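Local structure of uncharacterized protein (Photobacterium profundum, 3R87) at residues 11-16 / 68-73; 31-36 / 94-99; 39-44 / 126-131; 56-61 / 113-118. The protein is a hotdog-fold thioesterase of the 4-hydroxybenzoyl-CoA thioesterase family that probably hydrolyses acyl thioesters. All coordinates share one frame; numbering follows the deposited sequence.

Interaction 1: 11-16 / 68-73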
loop_
_atom_site.group_PDB
_atom_site.type_symbol
_atom_site.label_atom_id
_atom_site.label_comp_id
_atom_site.label_asym_id
_atom_site.label_seq_id
_atom_site.Cartn_x
_atom_site.Cartn_y
_atom_site.Cartn_z
ATOM N N VAL A 11 -3.852 -10.356 -12.763
ATOM C CA VAL A 11 -3.924 -9.243 -11.831
ATOM C C VAL A 11 -4.694 -8.113 -12.480
ATOM O O VAL A 11 -4.280 -7.608 -13.537
ATOM C CB VAL A 11 -2.500 -8.749 -11.390
ATOM C CG1 VAL A 11 -2.622 -7.414 -10.630
ATOM C CG2 VAL A 11 -1.880 -9.842 -10.529
ATOM N N GLN A 12 -5.777 -7.676 -11.834
ATOM C CA GLN A 12 -6.508 -6.519 -12.300
ATOM C C GLN A 12 -5.961 -5.265 -11.618
ATOM O O GLN A 12 -5.644 -5.269 -10.429
ATOM C CB GLN A 12 -7.992 -6.659 -12.031
ATOM C CG GLN A 12 -8.804 -5.525 -12.556
ATOM C CD GLN A 12 -10.262 -5.759 -12.741
ATOM O OE1 GLN A 12 -10.700 -6.902 -12.982
ATOM N NE2 GLN A 12 -11.043 -4.718 -12.699
ATOM N N ILE A 13 -5.892 -4.173 -12.384
ATOM C CA ILE A 13 -5.370 -2.886 -11.915
ATOM C C ILE A 13 -6.537 -2.003 -11.465
ATOM O O ILE A 13 -7.384 -1.611 -12.290
ATOM C CB ILE A 13 -4.567 -2.217 -13.028
ATOM C CG1 ILE A 13 -3.438 -3.134 -13.536
ATOM C CG2 ILE A 13 -4.026 -0.866 -12.567
ATOM C CD1 ILE A 13 -2.525 -3.683 -12.467
ATOM N N TYR A 14 -6.565 -1.677 -10.185
ATOM C CA TYR A 14 -7.608 -0.876 -9.562
ATOM C C TYR A 14 -7.047 0.496 -9.186
ATOM O O TYR A 14 -5.861 0.794 -9.388
ATOM C CB TYR A 14 -8.124 -1.590 -8.303
ATOM C CG TYR A 14 -8.703 -2.949 -8.563
ATOM C CD1 TYR A 14 -10.057 -3.082 -8.961
ATOM C CD2 TYR A 14 -7.974 -4.092 -8.355
ATOM C CE1 TYR A 14 -10.612 -4.356 -9.139
ATOM C CE2 TYR A 14 -8.523 -5.351 -8.552
ATOM C CZ TYR A 14 -9.856 -5.475 -8.920
ATOM O OH TYR A 14 -10.393 -6.726 -9.075
ATOM N N TYR A 15 -7.867 1.360 -8.570
ATOM C CA TYR A 15 -7.375 2.658 -8.139
ATOM C C TYR A 15 -6.202 2.547 -7.158
ATOM O O TYR A 15 -5.321 3.405 -7.158
ATOM C CB TYR A 15 -8.501 3.474 -7.471
ATOM C CG TYR A 15 -9.309 4.308 -8.442
ATOM C CD1 TYR A 15 -10.307 3.798 -9.202
ATOM C CD2 TYR A 15 -9.043 5.647 -8.553
ATOM C CE1 TYR A 15 -11.046 4.633 -10.104
ATOM C CE2 TYR A 15 -9.776 6.481 -9.428
ATOM C CZ TYR A 15 -10.704 5.921 -10.220
ATOM O OH TYR A 15 -11.458 6.706 -11.099
ATOM N N GLU A 16 -6.178 1.516 -6.323
ATOM C CA GLU A 16 -5.063 1.358 -5.364
ATOM C C GLU A 16 -3.734 1.175 -6.057
ATOM O O GLU A 16 -2.687 1.292 -5.390
ATOM C CB GLU A 16 -5.314 0.142 -4.499
ATOM C CG GLU A 16 -5.305 -1.175 -5.237
ATOM C CD GLU A 16 -5.958 -2.317 -4.473
ATOM O OE1 GLU A 16 -5.194 -3.152 -3.915
ATOM O OE2 GLU A 16 -7.198 -2.356 -4.394
ATOM N N ASP A 68 7.296 -0.730 -19.770
ATOM C CA ASP A 68 6.092 -0.066 -20.261
ATOM C C ASP A 68 5.191 0.223 -19.079
ATOM O O ASP A 68 5.159 -0.534 -18.122
ATOM C CB ASP A 68 5.315 -0.983 -21.243
ATOM C CG ASP A 68 4.357 -0.234 -22.059
ATOM O OD1 ASP A 68 4.412 1.039 -22.176
ATOM O OD2 ASP A 68 3.466 -0.900 -22.620
ATOM N N GLY A 69 4.405 1.271 -19.178
ATOM C CA GLY A 69 3.436 1.623 -18.169
ATOM C C GLY A 69 2.185 0.770 -18.278
ATOM O O GLY A 69 1.693 0.461 -19.379
ATOM N N VAL A 70 1.627 0.357 -17.168
ATOM C CA VAL A 70 0.425 -0.433 -17.085
ATOM C C VAL A 70 -0.710 0.496 -16.622
ATOM O O VAL A 70 -0.523 1.341 -15.750
ATOM C CB VAL A 70 0.632 -1.604 -16.147
ATOM C CG1 VAL A 70 -0.618 -2.402 -15.927
ATOM C CG2 VAL A 70 1.795 -2.537 -16.626
ATOM N N GLU A 71 -1.905 0.322 -17.195
ATOM C CA GLU A 71 -2.991 1.254 -16.994
ATOM C C GLU A 71 -4.158 0.691 -16.198
ATOM O O GLU A 71 -4.400 -0.514 -16.117
ATOM C CB GLU A 71 -3.496 1.761 -18.342
ATOM C CG GLU A 71 -2.393 2.547 -19.047
ATOM C CD GLU A 71 -2.716 2.985 -20.420
ATOM O OE1 GLU A 71 -3.850 2.934 -20.836
ATOM O OE2 GLU A 71 -1.770 3.313 -21.161
ATOM N N PHE A 72 -4.908 1.615 -15.589
ATOM C CA PHE A 72 -6.133 1.302 -14.865
ATOM C C PHE A 72 -7.054 0.406 -15.660
ATOM O O PHE A 72 -7.283 0.638 -16.866
ATOM C CB PHE A 72 -6.857 2.613 -14.531
ATOM C CG PHE A 72 -8.187 2.391 -13.885
ATOM C CD1 PHE A 72 -8.310 1.787 -12.648
ATOM C CD2 PHE A 72 -9.340 2.820 -14.532
ATOM C CE1 PHE A 72 -9.556 1.566 -12.062
ATOM C CE2 PHE A 72 -10.592 2.587 -13.927
ATOM C CZ PHE A 72 -10.694 1.987 -12.721
ATOM N N ALA A 73 -7.608 -0.573 -14.966
ATOM C CA ALA A 73 -8.657 -1.490 -15.453
ATOM C C ALA A 73 -8.112 -2.555 -16.386
ATOM O O ALA A 73 -8.874 -3.415 -16.815
ATOM C CB ALA A 73 -9.850 -0.733 -16.059
#
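The ring of Phe72 lies against Tyr14 and Tyr15. The carbonyl carbon of Tyr14 is at its edge, close to the ring plane. One face carries CB of the next residue, Ala73, offset toward the rim. The outer end of the ring reaches Tyr15, with Phe72 CE1 3.7 Å from Tyr15 CD1. The two rings meet obliquely, planes at 63° and centroids 5.0 Å apart. His20 of a third subunit adds its ring to both. CG of Phe72 is anti to the backbone N (chi1 175°), which swings the ring along the Tyr14-Tyr15 backbone. The Tyr14 ring has Gln12 CG over one face, offset toward the rim.

A single backbone hydrogen bond joins the segments, from Ala73 N to Ile13 O at 2.9 Å. Ile13 lies against the backbone of Glu71 and Phe72, with Ile13 CB 3.5 Å from Glu71 O. Its CG1 meets Val70 CG1 at 3.8 Å, the two side chains crossing at about a right angle. Tyr14 turns away from this loop, and its OH is hydrogen-bonded to His39 of the second subunit. The contact thus joins the end of strand 7-12 to the loop before strand 75-85, its antiparallel neighbour. It is a loop junction at the margin of a hotdog-fold sheet, where subunits of the tetramer meet.

Interaction 2: 31-36 / 94-99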
loop_
_atom_site.group_PDB
_atom_site.type_symbol
_atom_site.label_atom_id
_atom_site.label_comp_id
_atom_site.label_asym_id
_atom_site.label_seq_id
_atom_site.Cartn_x
_atom_site.Cartn_y
_atom_site.Cartn_z
ATOM N N LYS A 31 4.607 -6.596 -5.506
ATOM C CA LYS A 31 3.473 -7.233 -4.818
ATOM C C LYS A 31 2.835 -8.307 -5.721
ATOM O O LYS A 31 2.503 -9.402 -5.253
ATOM C CB LYS A 31 2.402 -6.187 -4.452
ATOM C CG LYS A 31 2.883 -5.150 -3.507
ATOM C CD LYS A 31 1.820 -4.100 -3.219
ATOM C CE LYS A 31 2.367 -3.032 -2.239
ATOM N NZ LYS A 31 1.287 -2.281 -1.491
ATOM N N TYR A 32 2.617 -7.943 -6.998
ATOM C CA TYR A 32 1.972 -8.887 -7.894
ATOM C C TYR A 32 2.844 -10.131 -8.074
ATOM O O TYR A 32 2.327 -11.238 -8.151
ATOM C CB TYR A 32 1.747 -8.255 -9.258
ATOM C CG TYR A 32 1.005 -6.913 -9.229
ATOM C CD1 TYR A 32 0.159 -6.523 -8.179
ATOM C CD2 TYR A 32 1.220 -6.027 -10.268
ATOM C CE1 TYR A 32 -0.401 -5.256 -8.181
ATOM C CE2 TYR A 32 0.651 -4.757 -10.284
ATOM C CZ TYR A 32 -0.146 -4.377 -9.200
ATOM O OH TYR A 32 -0.630 -3.103 -9.205
ATOM N N PHE A 33 4.174 -9.934 -8.136
ATOM C CA PHE A 33 5.073 -11.055 -8.242
ATOM C C PHE A 33 4.982 -11.945 -7.016
ATOM O O PHE A 33 5.030 -13.164 -7.126
ATOM C CB PHE A 33 6.479 -10.597 -8.503
ATOM C CG PHE A 33 6.752 -10.019 -9.862
ATOM C CD1 PHE A 33 5.874 -10.149 -10.933
ATOM C CD2 PHE A 33 7.958 -9.378 -10.115
ATOM C CE1 PHE A 33 6.177 -9.703 -12.197
ATOM C CE2 PHE A 33 8.259 -8.913 -11.403
ATOM C CZ PHE A 33 7.373 -9.061 -12.438
ATOM N N GLU A 34 4.857 -11.339 -5.818
ATOM C CA GLU A 34 4.698 -12.094 -4.591
ATOM C C GLU A 34 3.427 -12.957 -4.653
ATOM O O GLU A 34 3.476 -14.152 -4.315
ATOM C CB GLU A 34 4.700 -11.158 -3.387
ATOM C CG GLU A 34 4.889 -11.855 -2.065
ATOM C CD GLU A 34 3.647 -12.616 -1.529
ATOM O OE1 GLU A 34 2.550 -12.182 -1.731
ATOM O OE2 GLU A 34 3.795 -13.646 -0.838
ATOM N N ARG A 35 2.310 -12.372 -5.074
ATOM C CA ARG A 35 1.070 -13.127 -5.167
ATOM C C ARG A 35 1.269 -14.329 -6.064
ATOM O O ARG A 35 0.821 -15.443 -5.787
ATOM C CB ARG A 35 -0.052 -12.264 -5.747
ATOM C CG ARG A 35 -0.408 -11.029 -4.955
ATOM C CD ARG A 35 -1.482 -10.260 -5.689
ATOM N NE ARG A 35 -1.626 -8.915 -5.171
ATOM C CZ ARG A 35 -2.330 -7.953 -5.748
ATOM N NH1 ARG A 35 -3.019 -8.232 -6.861
ATOM N NH2 ARG A 35 -2.289 -6.733 -5.265
ATOM N N ALA A 36 1.897 -14.092 -7.223
ATOM C CA ALA A 36 2.047 -15.137 -8.219
ATOM C C ALA A 36 2.920 -16.269 -7.676
ATOM O O ALA A 36 2.633 -17.453 -7.970
ATOM C CB ALA A 36 2.593 -14.536 -9.495
ATOM N N GLN A 94 9.858 -13.627 -13.469
ATOM C CA GLN A 94 8.500 -13.184 -13.409
ATOM C C GLN A 94 8.304 -12.018 -14.329
ATOM O O GLN A 94 9.168 -11.116 -14.406
ATOM C CB GLN A 94 8.049 -12.862 -11.975
ATOM C CG GLN A 94 8.301 -14.035 -11.044
ATOM C CD GLN A 94 7.638 -13.858 -9.708
ATOM O OE1 GLN A 94 8.293 -13.427 -8.745
ATOM N NE2 GLN A 94 6.344 -14.124 -9.641
ATOM N N GLU A 95 7.189 -11.975 -15.053
ATOM C CA GLU A 95 6.947 -10.952 -16.021
ATOM C C GLU A 95 5.502 -10.504 -15.983
ATOM O O GLU A 95 4.598 -11.321 -15.836
ATOM C CB GLU A 95 7.264 -11.436 -17.454
ATOM C CG GLU A 95 8.728 -11.899 -17.569
ATOM C CD GLU A 95 9.145 -12.345 -18.931
ATOM O OE1 GLU A 95 8.293 -12.387 -19.867
ATOM O OE2 GLU A 95 10.350 -12.676 -19.091
ATOM N N VAL A 96 5.274 -9.197 -16.124
ATOM C CA VAL A 96 3.919 -8.657 -16.282
ATOM C C VAL A 96 3.653 -8.422 -17.741
ATOM O O VAL A 96 4.399 -7.683 -18.401
ATOM C CB VAL A 96 3.817 -7.274 -15.556
ATOM C CG1 VAL A 96 2.435 -6.692 -15.784
ATOM C CG2 VAL A 96 4.205 -7.360 -14.112
ATOM N N TRP A 97 2.565 -9.030 -18.252
ATOM C CA TRP A 97 2.186 -8.847 -19.658
ATOM C C TRP A 97 0.820 -8.135 -19.705
ATOM O O TRP A 97 -0.198 -8.656 -19.183
ATOM C CB TRP A 97 2.074 -10.230 -20.342
ATOM C CG TRP A 97 3.439 -10.775 -20.650
ATOM C CD1 TRP A 97 4.378 -11.221 -19.765
ATOM C CD2 TRP A 97 4.030 -10.910 -21.938
ATOM N NE1 TRP A 97 5.506 -11.636 -20.438
ATOM C CE2 TRP A 97 5.304 -11.436 -21.774
ATOM C CE3 TRP A 97 3.573 -10.605 -23.249
ATOM C CZ2 TRP A 97 6.162 -11.712 -22.853
ATOM C CZ3 TRP A 97 4.398 -10.894 -24.303
ATOM C CH2 TRP A 97 5.665 -11.440 -24.113
ATOM N N ARG A 98 0.794 -6.994 -20.361
ATOM C CA ARG A 98 -0.444 -6.266 -20.625
ATOM C C ARG A 98 -1.272 -7.005 -21.649
ATOM O O ARG A 98 -0.717 -7.784 -22.487
ATOM C CB ARG A 98 -0.182 -4.865 -21.102
ATOM C CG ARG A 98 0.532 -3.986 -20.041
ATOM C CD ARG A 98 0.895 -2.642 -20.551
ATOM N NE ARG A 98 -0.289 -1.815 -20.827
ATOM C CZ ARG A 98 -0.347 -0.776 -21.682
ATOM N NH1 ARG A 98 0.723 -0.407 -22.418
ATOM N NH2 ARG A 98 -1.468 -0.096 -21.833
ATOM N N PRO A 99 -2.582 -6.819 -21.688
ATOM C CA PRO A 99 -3.430 -7.581 -22.647
ATOM C C PRO A 99 -3.017 -7.361 -24.067
ATOM O O PRO A 99 -2.902 -6.246 -24.558
ATOM C CB PRO A 99 -4.817 -6.997 -22.384
ATOM C CG PRO A 99 -4.758 -6.236 -21.186
ATOM C CD PRO A 99 -3.371 -5.971 -20.791
#
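One face of the Phe33 ring is covered by Gln94 CB. This CH-pi contact is the main apolar term: Gln94 CB sits 3.6 Å from the centroid of the Phe33 ring, only 9° off the ring normal. Farther along the strand, Val96 CG2 touches Phe33 CE1 at 3.6 Å, the two side chains crossing at about a right angle.

The polar term is one hydrogen bond from the amide, Gln94 NE2 to Phe33 O, at 3.0 Å and 164°. Phe33 O lies near the amide plane. With CG anti to the carbonyl carbon (chi1 -54°) and the chain extended beyond it, Gln94 runs past the ring to the helix backbone. Ala36 CB packs beside the same nitrogen at 3.8 Å.

Arg37 donates to Gln94 OE1, and Thr80 OG1 also bonds to Gln94 NE2. Both ends of the buried amide are therefore satisfied, and its rotation is fixed where helix 28-41 crosses strand 89-97.

Interaction 3: 39-44 / 126-131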
loop_
_atom_site.group_PDB
_atom_site.type_symbol
_atom_site.label_atom_id
_atom_site.label_comp_id
_atom_site.label_asym_id
_atom_site.label_seq_id
_atom_site.Cartn_x
_atom_site.Cartn_y
_atom_site.Cartn_z
ATOM N N HIS A 39 0.827 -18.532 -5.503
ATOM C CA HIS A 39 -0.028 -19.450 -6.254
ATOM C C HIS A 39 0.749 -20.615 -6.822
ATOM O O HIS A 39 0.182 -21.696 -6.962
ATOM C CB HIS A 39 -0.818 -18.719 -7.327
ATOM C CG HIS A 39 -1.945 -17.939 -6.730
ATOM N ND1 HIS A 39 -3.196 -18.456 -6.541
ATOM C CD2 HIS A 39 -2.022 -16.674 -6.287
ATOM C CE1 HIS A 39 -3.972 -17.554 -5.941
ATOM N NE2 HIS A 39 -3.263 -16.449 -5.760
ATOM N N VAL A 40 2.032 -20.457 -7.158
ATOM C CA VAL A 40 2.866 -21.589 -7.566
ATOM C C VAL A 40 3.073 -22.515 -6.385
ATOM O O VAL A 40 2.967 -23.757 -6.508
ATOM C CB VAL A 40 4.174 -21.138 -8.172
ATOM C CG1 VAL A 40 5.092 -22.322 -8.434
ATOM C CG2 VAL A 40 3.958 -20.351 -9.413
ATOM N N ILE A 41 3.393 -21.956 -5.224
ATOM C CA ILE A 41 3.741 -22.728 -4.049
ATOM C C ILE A 41 2.544 -23.408 -3.377
ATOM O O ILE A 41 2.644 -24.540 -2.922
ATOM C CB ILE A 41 4.479 -21.821 -3.037
ATOM C CG1 ILE A 41 5.835 -21.354 -3.586
ATOM C CG2 ILE A 41 4.627 -22.544 -1.677
ATOM C CD1 ILE A 41 6.392 -20.168 -2.834
ATOM N N ASP A 42 1.409 -22.711 -3.364
ATOM C CA ASP A 42 0.165 -22.996 -2.672
ATOM C C ASP A 42 0.172 -22.195 -1.378
ATOM O O ASP A 42 0.941 -22.475 -0.424
ATOM C CB ASP A 42 -0.066 -24.490 -2.381
ATOM C CG ASP A 42 -1.456 -24.765 -1.876
ATOM O OD1 ASP A 42 -1.877 -25.885 -2.093
ATOM O OD2 ASP A 42 -2.000 -24.053 -1.146
ATOM N N SER A 43 -0.700 -21.194 -1.292
ATOM C CA SER A 43 -0.710 -20.331 -0.136
ATOM C C SER A 43 -1.101 -21.069 1.141
ATOM O O SER A 43 -0.670 -20.688 2.210
ATOM C CB SER A 43 -1.703 -19.176 -0.422
ATOM O OG SER A 43 -2.930 -19.668 -0.931
ATOM N N ASP A 44 -1.931 -22.125 1.046
ATOM C CA ASP A 44 -2.263 -22.858 2.219
ATOM C C ASP A 44 -1.065 -23.552 2.831
ATOM O O ASP A 44 -0.923 -23.672 4.035
ATOM C CB ASP A 44 -3.345 -23.939 1.903
ATOM C CG ASP A 44 -4.715 -23.380 1.783
ATOM O OD1 ASP A 44 -5.005 -22.242 2.241
ATOM O OD2 ASP A 44 -5.596 -24.140 1.349
ATOM N N ALA A 126 10.826 -30.131 1.540
ATOM C CA ALA A 126 10.391 -31.022 0.473
ATOM C C ALA A 126 8.904 -30.874 0.143
ATOM O O ALA A 126 8.520 -30.982 -1.005
ATOM C CB ALA A 126 10.608 -32.507 0.883
ATOM N N ASP A 127 8.073 -30.626 1.133
ATOM C CA ASP A 127 6.651 -30.496 0.821
ATOM C C ASP A 127 6.326 -29.265 0.019
ATOM O O ASP A 127 5.403 -29.301 -0.823
ATOM C CB ASP A 127 5.882 -30.368 2.082
ATOM C CG ASP A 127 4.365 -30.511 1.843
ATOM O OD1 ASP A 127 3.845 -31.445 1.162
ATOM O OD2 ASP A 127 3.666 -29.622 2.349
ATOM N N ILE A 128 7.107 -28.198 0.218
ATOM C CA ILE A 128 6.971 -27.000 -0.612
ATOM C C ILE A 128 7.425 -27.305 -2.010
ATOM O O ILE A 128 6.756 -26.969 -2.986
ATOM C CB ILE A 128 7.710 -25.822 0.013
ATOM C CG1 ILE A 128 7.084 -25.404 1.343
ATOM C CG2 ILE A 128 7.798 -24.674 -0.975
ATOM C CD1 ILE A 128 5.698 -24.812 1.236
ATOM N N LEU A 129 8.621 -27.964 -2.126
ATOM C CA LEU A 129 9.094 -28.294 -3.476
ATOM C C LEU A 129 8.097 -29.232 -4.184
ATOM O O LEU A 129 7.837 -29.048 -5.358
ATOM C CB LEU A 129 10.472 -28.983 -3.401
ATOM C CG LEU A 129 11.659 -28.151 -2.857
ATOM C CD1 LEU A 129 12.923 -29.047 -2.577
ATOM C CD2 LEU A 129 11.907 -27.041 -3.849
ATOM N N ALA A 130 7.525 -30.148 -3.456
ATOM C CA ALA A 130 6.526 -31.058 -4.073
ATOM C C ALA A 130 5.356 -30.281 -4.618
ATOM O O ALA A 130 4.875 -30.566 -5.705
ATOM C CB ALA A 130 6.072 -32.062 -3.045
ATOM N N SER A 131 4.888 -29.317 -3.808
ATOM C CA SER A 131 3.747 -28.533 -4.182
ATOM C C SER A 131 4.085 -27.741 -5.451
ATOM O O SER A 131 3.272 -27.545 -6.341
ATOM C CB SER A 131 3.255 -27.687 -3.014
ATOM O OG SER A 131 2.088 -27.056 -3.298
HETATM O O HOH W 1 0.943 -25.561 -5.979
HETATM O O HOH W 2 -0.347 -27.941 -3.716
#
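Ser131 OG donates a short hydrogen bond to Ile41 O, 2.6 Å away. It approaches from 34° outside the carbonyl plane. OG is anti to the backbone N of Ser131 (chi1 -173°), which aims the hydroxyl at the end of helix 28-41. Beside this bond, Ile41 CG2 packs on Ile128 CD1 at 3.8 Å. Leu46 and Leu49 of helix 43-53 extend this apolar patch.

Water forms the next shell. Water 2 donates to Ser131 OG at 2.6 Å and to Asp42 OD1 at 3.0 Å, so the hydroxyl both gives and receives a bond. Water 1 lies between the carbonyls of the two helices, 2.8 Å from Val40 O and 3.1 Å from Ser131 O.

Asp42 ties this layer to the chain turn. It leaves helix 28-41 with positive phi (97°) and is the N-cap of helix 43-53, its OD2 accepting from Asp44 N at 2.9 Å. Asp127, one turn before Ser131, pairs with Lys45. The C-terminal helix thus docks on a helix-to-helix junction. The docked helix carries Asp127, which, like His53, is a magnesium ligand in a crystal structure of this protein, though no magnesium is bound to this chain.

Interaction 4: 56-61 / 113-118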
loop_
_atom_site.group_PDB
_atom_site.type_symbol
_atom_site.label_atom_id
_atom_site.label_comp_id
_atom_site.label_asym_id
_atom_site.label_seq_id
_atom_site.Cartn_x
_atom_site.Cartn_y
_atom_site.Cartn_z
ATOM N N GLY A 56 9.362 -19.368 6.709
ATOM C CA GLY A 56 8.723 -18.641 5.620
ATOM C C GLY A 56 9.828 -18.238 4.599
ATOM O O GLY A 56 11.010 -18.511 4.809
ATOM N N PHE A 57 9.388 -17.703 3.481
ATOM C CA PHE A 57 10.401 -17.321 2.418
ATOM C C PHE A 57 10.631 -15.831 2.434
ATOM O O PHE A 57 9.760 -15.059 2.866
ATOM C CB PHE A 57 9.862 -17.809 1.112
ATOM C CG PHE A 57 9.811 -19.279 1.055
ATOM C CD1 PHE A 57 10.927 -19.988 0.706
ATOM C CD2 PHE A 57 8.660 -19.948 1.300
ATOM C CE1 PHE A 57 10.866 -21.362 0.672
ATOM C CE2 PHE A 57 8.643 -21.331 1.254
ATOM C CZ PHE A 57 9.781 -22.028 0.996
ATOM N N ALA A 58 11.838 -15.478 1.916
ATOM C CA ALA A 58 12.252 -14.086 1.830
ATOM C C ALA A 58 12.900 -13.844 0.512
ATOM O O ALA A 58 13.641 -14.710 -0.018
ATOM C CB ALA A 58 13.154 -13.717 3.002
ATOM N N VAL A 59 12.699 -12.703 -0.070
ATOM C CA VAL A 59 13.396 -12.276 -1.248
ATOM C C VAL A 59 14.760 -11.770 -0.823
ATOM O O VAL A 59 14.852 -10.827 -0.011
ATOM C CB VAL A 59 12.572 -11.214 -2.018
ATOM C CG1 VAL A 59 13.374 -10.638 -3.137
ATOM C CG2 VAL A 59 11.239 -11.793 -2.558
ATOM N N TYR A 60 15.815 -12.341 -1.391
ATOM C CA TYR A 60 17.158 -11.882 -1.206
ATOM C C TYR A 60 17.595 -10.880 -2.261
ATOM O O TYR A 60 18.218 -9.881 -1.948
ATOM C CB TYR A 60 18.075 -13.150 -1.150
ATOM C CG TYR A 60 19.529 -12.775 -1.132
ATOM C CD1 TYR A 60 20.012 -11.861 -0.183
ATOM C CD2 TYR A 60 20.380 -13.309 -2.095
ATOM C CE1 TYR A 60 21.398 -11.460 -0.152
ATOM C CE2 TYR A 60 21.805 -12.977 -2.055
ATOM C CZ TYR A 60 22.228 -12.007 -1.090
ATOM O OH TYR A 60 23.580 -11.665 -1.077
ATOM N N LYS A 61 17.244 -11.148 -3.530
ATOM C CA LYS A 61 17.587 -10.254 -4.615
ATOM C C LYS A 61 16.392 -10.128 -5.532
ATOM O O LYS A 61 15.676 -11.109 -5.770
ATOM C CB LYS A 61 18.811 -10.725 -5.408
ATOM C CG LYS A 61 20.082 -10.522 -4.630
ATOM C CD LYS A 61 21.317 -10.904 -5.479
ATOM C CE LYS A 61 22.609 -10.614 -4.732
ATOM N NZ LYS A 61 23.763 -10.960 -5.602
ATOM N N VAL A 113 15.089 -17.135 -0.591
ATOM C CA VAL A 113 15.610 -18.046 0.436
ATOM C C VAL A 113 14.473 -18.359 1.419
ATOM O O VAL A 113 13.431 -17.756 1.429
ATOM C CB VAL A 113 16.777 -17.378 1.142
ATOM C CG1 VAL A 113 17.896 -17.137 0.142
ATOM C CG2 VAL A 113 16.410 -16.036 1.811
ATOM N N CYS A 114 14.740 -19.392 2.264
ATOM C CA CYS A 114 13.822 -19.794 3.322
ATOM C C CYS A 114 14.452 -19.498 4.698
ATOM O O CYS A 114 15.601 -19.818 4.874
ATOM C CB CYS A 114 13.548 -21.284 3.142
ATOM S SG CYS A 114 12.401 -21.986 4.421
ATOM N N LEU A 115 13.757 -18.796 5.568
ATOM C CA LEU A 115 14.311 -18.339 6.856
ATOM C C LEU A 115 13.438 -18.855 7.986
ATOM O O LEU A 115 12.182 -18.909 7.852
ATOM C CB LEU A 115 14.352 -16.758 6.911
ATOM C CG LEU A 115 15.086 -15.999 5.870
ATOM C CD1 LEU A 115 15.021 -14.514 6.115
ATOM C CD2 LEU A 115 16.557 -16.435 5.689
ATOM N N ASP A 116 14.048 -19.123 9.119
ATOM C CA ASP A 116 13.298 -19.285 10.374
ATOM C C ASP A 116 13.139 -17.920 11.069
ATOM O O ASP A 116 13.550 -16.853 10.526
ATOM C CB ASP A 116 13.975 -20.341 11.247
ATOM C CG ASP A 116 15.342 -19.910 11.751
ATOM O OD1 ASP A 116 15.691 -18.710 11.718
ATOM O OD2 ASP A 116 16.053 -20.870 12.086
ATOM N N LYS A 117 12.535 -17.966 12.252
ATOM C CA LYS A 117 12.169 -16.725 12.894
ATOM C C LYS A 117 13.404 -15.955 13.394
ATOM O O LYS A 117 13.319 -14.739 13.588
ATOM C CB LYS A 117 11.101 -16.988 13.960
ATOM C CG LYS A 117 9.705 -17.227 13.375
ATOM C CD LYS A 117 8.723 -17.246 14.499
ATOM C CE LYS A 117 7.445 -17.881 14.064
ATOM N NZ LYS A 117 6.364 -17.554 15.029
ATOM N N GLU A 118 14.551 -16.654 13.507
ATOM C CA GLU A 118 15.846 -16.077 13.878
ATOM C C GLU A 118 16.650 -15.610 12.664
ATOM O O GLU A 118 17.876 -15.321 12.790
ATOM C CB GLU A 118 16.701 -17.159 14.578
ATOM C CG GLU A 118 16.251 -17.678 15.943
ATOM C CD GLU A 118 15.022 -18.545 15.860
ATOM O OE1 GLU A 118 14.929 -19.394 14.931
ATOM O OE2 GLU A 118 14.135 -18.333 16.726
#
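The ring of Phe57 stands beside Cys114 on one face of the sheet. Phe57 CE1 rests 3.6 Å from Cys114 CB, and SG of Cys114 is 4.5 Å from the centroid of the Phe57 ring. SG is anti to the backbone N of Cys114 (chi1 179°), a rotation that leaves the sulfur meeting the ring obliquely. Leu46 and Leu49 of helix 43-53 pack against Phe57 too.

On the other face Ala58 is the low point, a methyl between Leu115 and Val113 of the partner strand. Leu115 leans over it, with CD1 3.7 Å from Ala58 CB. Val113 CG2 closes in at 4.2 Å from the same CB, while Val113 CG1 reaches Tyr60 CB. Gly56, opposite Leu115, adds no bump.

Strands 56-66 and 106-115 are antiparallel neighbours in the hotdog sheet. Gly56-Leu115 and Ala58-Val113 are hydrogen-bonded pairs that flank the non-hydrogen-bonded pair Phe57-Cys114. Each bonded pair makes two bonds, of which Ala58 N to Val113 O is the shortest at 2.8 Å. At Phe57-Cys114 the strands draw in to 4.3 Å between CA atoms, and Phe57 CA lies 3.2 Å from Val113 O. Beyond the paired residues, Tyr60 and Lys61 both face Glu111 in a classic beta bulge. Lys61 then pairs with a strand of the fourth subunit, carrying the sheet across the interface.

From the N terminus, the end of strand 7-12 and the turn after it meet 68-73, where interaction 1 closes its loop. Helix 28-41 follows. Its middle packs on strand 89-97 in interaction 2, and its end meets the C-terminal helix 126-133 in interaction 3, the widest loop. Strand 56-66 then pairs with 106-115 in interaction 4, which is nested inside interaction 3. Every other pairing of contacts crosses. Interactions 1 and 2 touch through the Asp68-Arg98 salt bridge and through Val11 against Tyr32. Interactions 3 and 4 touch where Ile128 packs on Phe57. Interactions 1, 2 and 4 reach the same sheet, while interaction 3 joins helices on the opposite side of the chain's centre from interaction 1.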